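Local coordinates for putative lipoprotein (Clostridium perfringens ATCC 13124, PDB 4R7R) that is of unknown function but is a putative lipoprotein that may bind lipid, built on one antiparallel sheet packed against helices, at residues L27-I32 against P68-F73; I83-D88 against F114-F119. All coordinates share one frame; numbering follows the deposited sequence.

Interaction 1 (L27-I32 against P68-F73)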
loop_
_atom_site.group_PDB
_atom_site.type_symbol
_atom_site.label_atom_id
_atom_site.label_comp_id
_atom_site.label_asym_id
_atom_site.label_seq_id
_atom_site.Cartn_x
_atom_site.Cartn_y
_atom_site.Cartn_z
ATOM N N LEU A 27 -7.861 6.188 -4.209
ATOM C CA LEU A 27 -8.183 4.781 -4.366
ATOM C C LEU A 27 -8.785 4.522 -5.744
ATOM O O LEU A 27 -9.675 5.251 -6.192
ATOM C CB LEU A 27 -9.160 4.324 -3.284
ATOM C CG LEU A 27 -8.718 4.346 -1.825
ATOM C CD1 LEU A 27 -9.744 3.628 -0.964
ATOM C CD2 LEU A 27 -7.365 3.689 -1.687
ATOM N N LEU A 28 -8.294 3.478 -6.407
ATOM C CA LEU A 28 -8.851 3.027 -7.675
ATOM C C LEU A 28 -9.395 1.589 -7.576
ATOM O O LEU A 28 -8.654 0.666 -7.228
ATOM C CB LEU A 28 -7.786 3.112 -8.772
ATOM C CG LEU A 28 -8.250 2.698 -10.168
ATOM C CD1 LEU A 28 -9.255 3.704 -10.672
ATOM C CD2 LEU A 28 -7.074 2.589 -11.115
ATOM N N ASP A 29 -10.681 1.408 -7.887
ATOM C CA ASP A 29 -11.299 0.078 -7.972
ATOM C C ASP A 29 -10.871 -0.590 -9.292
ATOM O O ASP A 29 -11.151 -0.071 -10.369
ATOM C CB ASP A 29 -12.833 0.204 -7.865
ATOM C CG ASP A 29 -13.557 -1.146 -7.692
ATOM O OD1 ASP A 29 -13.176 -2.133 -8.356
ATOM O OD2 ASP A 29 -14.538 -1.217 -6.903
HETATM N N MSE A 30 -10.186 -1.728 -9.214
HETATM C CA MSE A 30 -9.640 -2.360 -10.421
HETATM C C MSE A 30 -10.661 -3.190 -11.203
HETATM O O MSE A 30 -10.343 -3.742 -12.252
HETATM C CB MSE A 30 -8.435 -3.239 -10.067
HETATM C CG MSE A 30 -7.188 -2.456 -9.685
HETATM SE SE MSE A 30 -6.796 -1.046 -10.962
HETATM C CE MSE A 30 -5.698 -2.092 -12.196
ATOM N N ASN A 31 -11.888 -3.266 -10.705
ATOM C CA ASN A 31 -12.939 -4.010 -11.384
ATOM C C ASN A 31 -13.819 -3.075 -12.220
ATOM O O ASN A 31 -14.310 -3.453 -13.281
ATOM C CB ASN A 31 -13.771 -4.785 -10.358
ATOM C CG ASN A 31 -15.010 -5.427 -10.962
ATOM O OD1 ASN A 31 -16.020 -4.755 -11.188
ATOM N ND2 ASN A 31 -14.948 -6.737 -11.208
ATOM N N ILE A 32 -13.978 -1.843 -11.739
ATOM C CA ILE A 32 -14.887 -0.848 -12.309
ATOM C C ILE A 32 -14.119 0.366 -12.841
ATOM O O ILE A 32 -14.599 1.104 -13.708
ATOM C CB ILE A 32 -15.912 -0.394 -11.246
ATOM C CG1 ILE A 32 -16.598 -1.615 -10.625
ATOM C CG2 ILE A 32 -16.934 0.569 -11.833
ATOM C CD1 ILE A 32 -17.706 -1.285 -9.636
ATOM N N PRO A 68 -4.493 -6.445 -9.294
ATOM C CA PRO A 68 -4.917 -6.128 -7.934
ATOM C C PRO A 68 -6.423 -5.965 -7.837
ATOM O O PRO A 68 -7.112 -5.818 -8.850
ATOM C CB PRO A 68 -4.219 -4.789 -7.648
ATOM C CG PRO A 68 -3.907 -4.231 -8.999
ATOM C CD PRO A 68 -3.583 -5.422 -9.827
ATOM N N LEU A 69 -6.925 -5.998 -6.612
ATOM C CA LEU A 69 -8.299 -5.645 -6.356
ATOM C C LEU A 69 -8.419 -4.120 -6.394
ATOM O O LEU A 69 -9.346 -3.554 -6.984
ATOM C CB LEU A 69 -8.742 -6.212 -5.005
ATOM C CG LEU A 69 -8.685 -7.745 -4.944
ATOM C CD1 LEU A 69 -9.138 -8.240 -3.586
ATOM C CD2 LEU A 69 -9.504 -8.407 -6.069
ATOM N N TYR A 70 -7.452 -3.462 -5.769
ATOM C CA TYR A 70 -7.457 -2.019 -5.638
ATOM C C TYR A 70 -6.058 -1.462 -5.825
ATOM O O TYR A 70 -5.050 -2.160 -5.612
ATOM C CB TYR A 70 -7.958 -1.580 -4.259
ATOM C CG TYR A 70 -9.349 -2.023 -3.885
ATOM C CD1 TYR A 70 -10.475 -1.383 -4.412
ATOM C CD2 TYR A 70 -9.541 -3.054 -2.976
ATOM C CE1 TYR A 70 -11.758 -1.778 -4.053
ATOM C CE2 TYR A 70 -10.822 -3.447 -2.604
ATOM C CZ TYR A 70 -11.923 -2.808 -3.148
ATOM O OH TYR A 70 -13.183 -3.212 -2.786
ATOM N N LYS A 71 -6.014 -0.180 -6.158
ATOM C CA LYS A 71 -4.769 0.536 -6.302
ATOM C C LYS A 71 -4.840 1.794 -5.443
ATOM O O LYS A 71 -5.780 2.595 -5.551
ATOM C CB LYS A 71 -4.531 0.870 -7.772
ATOM C CG LYS A 71 -3.099 0.762 -8.229
ATOM C CD LYS A 71 -2.990 0.934 -9.757
ATOM C CE LYS A 71 -1.547 0.812 -10.197
ATOM N NZ LYS A 71 -1.075 -0.586 -10.120
ATOM N N ILE A 72 -3.856 1.940 -4.569
ATOM C CA ILE A 72 -3.727 3.107 -3.713
ATOM C C ILE A 72 -2.618 4.067 -4.215
ATOM O O ILE A 72 -1.433 3.704 -4.287
ATOM C CB ILE A 72 -3.438 2.664 -2.264
ATOM C CG1 ILE A 72 -4.560 1.736 -1.758
ATOM C CG2 ILE A 72 -3.241 3.873 -1.355
ATOM C CD1 ILE A 72 -4.448 1.280 -0.262
ATOM N N PHE A 73 -3.009 5.287 -4.573
ATOM C CA PHE A 73 -2.046 6.306 -4.991
ATOM C C PHE A 73 -1.764 7.251 -3.850
ATOM O O PHE A 73 -2.635 8.018 -3.430
ATOM C CB PHE A 73 -2.553 7.079 -6.212
ATOM C CG PHE A 73 -2.618 6.240 -7.442
ATOM C CD1 PHE A 73 -1.478 5.994 -8.185
ATOM C CD2 PHE A 73 -3.810 5.640 -7.828
ATOM C CE1 PHE A 73 -1.520 5.199 -9.316
ATOM C CE2 PHE A 73 -3.861 4.847 -8.954
ATOM C CZ PHE A 73 -2.707 4.621 -9.701
#
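With CG anti to the carbonyl carbon (chi1 -64°), the side chain of L27 swings beside its own backbone N and carries CD2 to I72, whose CG1 is set by a similar first torsion. The two chains run alongside each other in the same direction, and L27 CD2 comes within 3.4 Å of I72 CG1. Y70 leaves the same face of the sheet as this pair. Its ring crosses the carboxylate of D29 with the planes 66° apart, Y70 CE1 standing 4.0 Å from D29 OD2, while L28 O sits at the ring edge. On the reverse face L28 and K71 are matched, their CB atoms 4.1 Å apart, and the edge of the F73 ring meets L28 CB. The lysine then runs away from this contact to a salt bridge with D84 and to Y94 OH.

The backbones explain this alternation. L28 and K71 form a hydrogen-bonded antiparallel pair, L28 N reaching K71 O at 2.8 Å and K71 N reaching L28 O at 3.0 Å. L27 with I72 and D29 with Y70 are the flanking non-hydrogen-bonded pairs. Beyond D29 the strand ends, yet a third bond follows, from M30 N to L69 O at 3.0 Å, with the donor tilted 29° from the carbonyl plane. The selenomethionine at M30 lays its CG against P68 CG at 3.8 Å. D29 OD1 meanwhile accepts from N31 N, closing the turn that follows the strand.

Behind the face of L27 and Y70 lies helix 116-125, which both side chains touch. The arrangement is that of neighbouring antiparallel strands in a helix-backed sheet, where 24-29 leaves its partner through an Asx turn and 70-75 starts at a classic beta bulge, L69 and Y70 both facing I85.

Interaction 2 (I83-D88 against F114-F119)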
loop_
_atom_site.group_PDB
_atom_site.type_symbol
_atom_site.label_atom_id
_atom_site.label_comp_id
_atom_site.label_asym_id
_atom_site.label_seq_id
_atom_site.Cartn_x
_atom_site.Cartn_y
_atom_site.Cartn_z
ATOM N N ILE A 83 0.453 1.490 -3.923
ATOM C CA ILE A 83 0.265 0.212 -3.253
ATOM C C ILE A 83 -0.805 -0.589 -3.999
ATOM O O ILE A 83 -1.951 -0.130 -4.147
ATOM C CB ILE A 83 -0.156 0.370 -1.779
ATOM C CG1 ILE A 83 0.763 1.345 -1.049
ATOM C CG2 ILE A 83 -0.162 -0.990 -1.074
ATOM C CD1 ILE A 83 0.315 1.646 0.369
ATOM N N ASP A 84 -0.438 -1.773 -4.483
ATOM C CA ASP A 84 -1.420 -2.629 -5.130
ATOM C C ASP A 84 -2.010 -3.577 -4.083
ATOM O O ASP A 84 -1.264 -4.201 -3.327
ATOM C CB ASP A 84 -0.793 -3.406 -6.295
ATOM C CG ASP A 84 -0.413 -2.503 -7.476
ATOM O OD1 ASP A 84 -1.078 -1.457 -7.669
ATOM O OD2 ASP A 84 0.540 -2.842 -8.223
ATOM N N ILE A 85 -3.338 -3.675 -4.021
ATOM C CA ILE A 85 -3.982 -4.554 -3.044
ATOM C C ILE A 85 -4.492 -5.863 -3.671
ATOM O O ILE A 85 -5.361 -5.846 -4.551
ATOM C CB ILE A 85 -5.164 -3.829 -2.356
ATOM C CG1 ILE A 85 -4.721 -2.455 -1.831
ATOM C CG2 ILE A 85 -5.758 -4.693 -1.259
ATOM C CD1 ILE A 85 -3.529 -2.535 -0.917
ATOM N N TYR A 86 -3.955 -6.995 -3.219
ATOM C CA TYR A 86 -4.426 -8.311 -3.672
ATOM C C TYR A 86 -5.198 -9.061 -2.586
ATOM O O TYR A 86 -5.496 -8.514 -1.515
ATOM C CB TYR A 86 -3.252 -9.173 -4.134
ATOM C CG TYR A 86 -2.474 -8.538 -5.252
ATOM C CD1 TYR A 86 -2.762 -8.828 -6.583
ATOM C CD2 TYR A 86 -1.478 -7.619 -4.976
ATOM C CE1 TYR A 86 -2.066 -8.238 -7.605
ATOM C CE2 TYR A 86 -0.772 -7.023 -5.986
ATOM C CZ TYR A 86 -1.068 -7.334 -7.302
ATOM O OH TYR A 86 -0.352 -6.718 -8.296
ATOM N N GLY A 87 -5.515 -10.320 -2.865
ATOM C CA GLY A 87 -6.194 -11.160 -1.895
ATOM C C GLY A 87 -5.262 -11.621 -0.791
ATOM O O GLY A 87 -4.053 -11.419 -0.876
ATOM N N ASP A 88 -5.831 -12.216 0.255
ATOM C CA ASP A 88 -5.053 -12.817 1.338
ATOM C C ASP A 88 -4.099 -11.869 2.041
ATOM O O ASP A 88 -3.113 -12.327 2.613
ATOM C CB ASP A 88 -4.245 -14.002 0.813
ATOM C CG ASP A 88 -5.093 -15.225 0.586
ATOM O OD1 ASP A 88 -6.349 -15.117 0.653
ATOM O OD2 ASP A 88 -4.494 -16.300 0.344
ATOM N N PHE A 114 -5.675 -1.786 10.386
ATOM C CA PHE A 114 -4.821 -1.351 9.289
ATOM C C PHE A 114 -4.780 -2.333 8.108
ATOM O O PHE A 114 -3.952 -2.178 7.221
ATOM C CB PHE A 114 -3.392 -1.104 9.800
ATOM C CG PHE A 114 -3.329 -0.398 11.136
ATOM C CD1 PHE A 114 -4.238 0.609 11.457
ATOM C CD2 PHE A 114 -2.376 -0.763 12.086
ATOM C CE1 PHE A 114 -4.189 1.246 12.708
ATOM C CE2 PHE A 114 -2.324 -0.135 13.332
ATOM C CZ PHE A 114 -3.229 0.873 13.642
ATOM N N LYS A 115 -5.647 -3.342 8.080
ATOM C CA LYS A 115 -5.724 -4.208 6.889
ATOM C C LYS A 115 -6.245 -3.390 5.696
ATOM O O LYS A 115 -7.237 -2.680 5.823
ATOM C CB LYS A 115 -6.637 -5.417 7.123
ATOM C CG LYS A 115 -6.213 -6.358 8.237
ATOM C CD LYS A 115 -5.020 -7.218 7.840
ATOM C CE LYS A 115 -4.926 -8.457 8.735
ATOM N NZ LYS A 115 -5.828 -9.582 8.323
ATOM N N LEU A 116 -5.601 -3.501 4.539
ATOM C CA LEU A 116 -5.899 -2.603 3.428
ATOM C C LEU A 116 -7.090 -2.998 2.550
ATOM O O LEU A 116 -7.824 -2.117 2.095
ATOM C CB LEU A 116 -4.661 -2.436 2.551
ATOM C CG LEU A 116 -3.585 -1.595 3.242
ATOM C CD1 LEU A 116 -2.430 -1.262 2.283
ATOM C CD2 LEU A 116 -4.189 -0.335 3.862
ATOM N N GLU A 117 -7.286 -4.288 2.285
ATOM C CA GLU A 117 -8.462 -4.698 1.504
ATOM C C GLU A 117 -9.802 -4.290 2.188
ATOM O O GLU A 117 -10.689 -3.744 1.517
ATOM C CB GLU A 117 -8.449 -6.210 1.209
ATOM C CG GLU A 117 -9.649 -6.651 0.339
ATOM C CD GLU A 117 -9.752 -8.168 0.096
ATOM O OE1 GLU A 117 -8.845 -8.940 0.504
ATOM O OE2 GLU A 117 -10.765 -8.589 -0.518
ATOM N N PRO A 118 -9.965 -4.537 3.511
ATOM C CA PRO A 118 -11.246 -4.079 4.073
ATOM C C PRO A 118 -11.303 -2.561 4.230
ATOM O O PRO A 118 -12.399 -1.988 4.227
ATOM C CB PRO A 118 -11.310 -4.773 5.437
ATOM C CG PRO A 118 -9.898 -5.063 5.783
ATOM C CD PRO A 118 -9.197 -5.344 4.480
ATOM N N PHE A 119 -10.145 -1.918 4.346
ATOM C CA PHE A 119 -10.077 -0.461 4.326
ATOM C C PHE A 119 -10.597 0.125 3.001
ATOM O O PHE A 119 -11.350 1.108 2.997
ATOM C CB PHE A 119 -8.638 0.032 4.560
ATOM C CG PHE A 119 -8.497 1.522 4.434
ATOM C CD1 PHE A 119 -8.853 2.355 5.498
ATOM C CD2 PHE A 119 -8.050 2.098 3.245
ATOM C CE1 PHE A 119 -8.759 3.727 5.387
ATOM C CE2 PHE A 119 -7.950 3.472 3.119
ATOM C CZ PHE A 119 -8.308 4.293 4.197
#
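I83 and L116 meet where the antiparallel sheet packs on the first turn of helix 116-125, a sheet-to-helix contact of an alpha-beta fold made without a hydrogen bond between the two segments. I83, on strand 80-85, points toward the helix and contributes its CG2 branch, 4.1 Å from L116 CD1; the two side chains cross at about a right angle. D84, next in line, turns to the other face of the strand.

I85 returns to the helix side and does most of the work. Its two arms divide the helix start between them. CG1 lies beside the backbone N (chi1 -50°), and the bend that follows (chi2 -55°) brings CD1 to L116, 3.6 Å from both CB and CD1 of that leucine. The other arm, CG2, rests against the helix backbone at E117, 3.9 Å from its CA, with E117 CB close by. L116 CD1 thus touches both isoleucines, while I85 also reaches its CB, and the leucine side chain touches L49 of helix 45-52 as well, so sheet and two helices share a buried apolar layer.

Past I85 the strand ends, and the contact changes character. Y86 turns its ring away toward L64, P65 and P68, while its carbonyl O comes near E117. G87 and D88 follow, near the end of the extended E117 side chain. With CG anti to the backbone N (chi1 -178°) and the chain straight beyond it, that glutamate runs past the end of the strand until OE1 stands 3.9 Å from Y86 O and 4.2 Å from G87 CA.

How the interactions relate
Interaction 1 and interaction 2 are joined through strands 70-75 and 80-85, neighbours in the same sheet, and their centres lie about 10 Å apart. Where the bulge of interaction 1 meets the strand end of interaction 2, L69 N lies 2.6 Å from I85 O, a probable hydrogen bond, and P68 CB packs 3.5 Å from the same oxygen. On the face away from helix 116-125, a salt bridge links K71 NZ to D84 OD1 at 2.6 Å. Across the other face the helix spans both contacts: L116 and E117 meet 83-88, while C120, Q121 and V123 lie against Y70 and L27. Interaction 1 pairs 24-29 with 70-75; interaction 2 seats the helix start on 80-85.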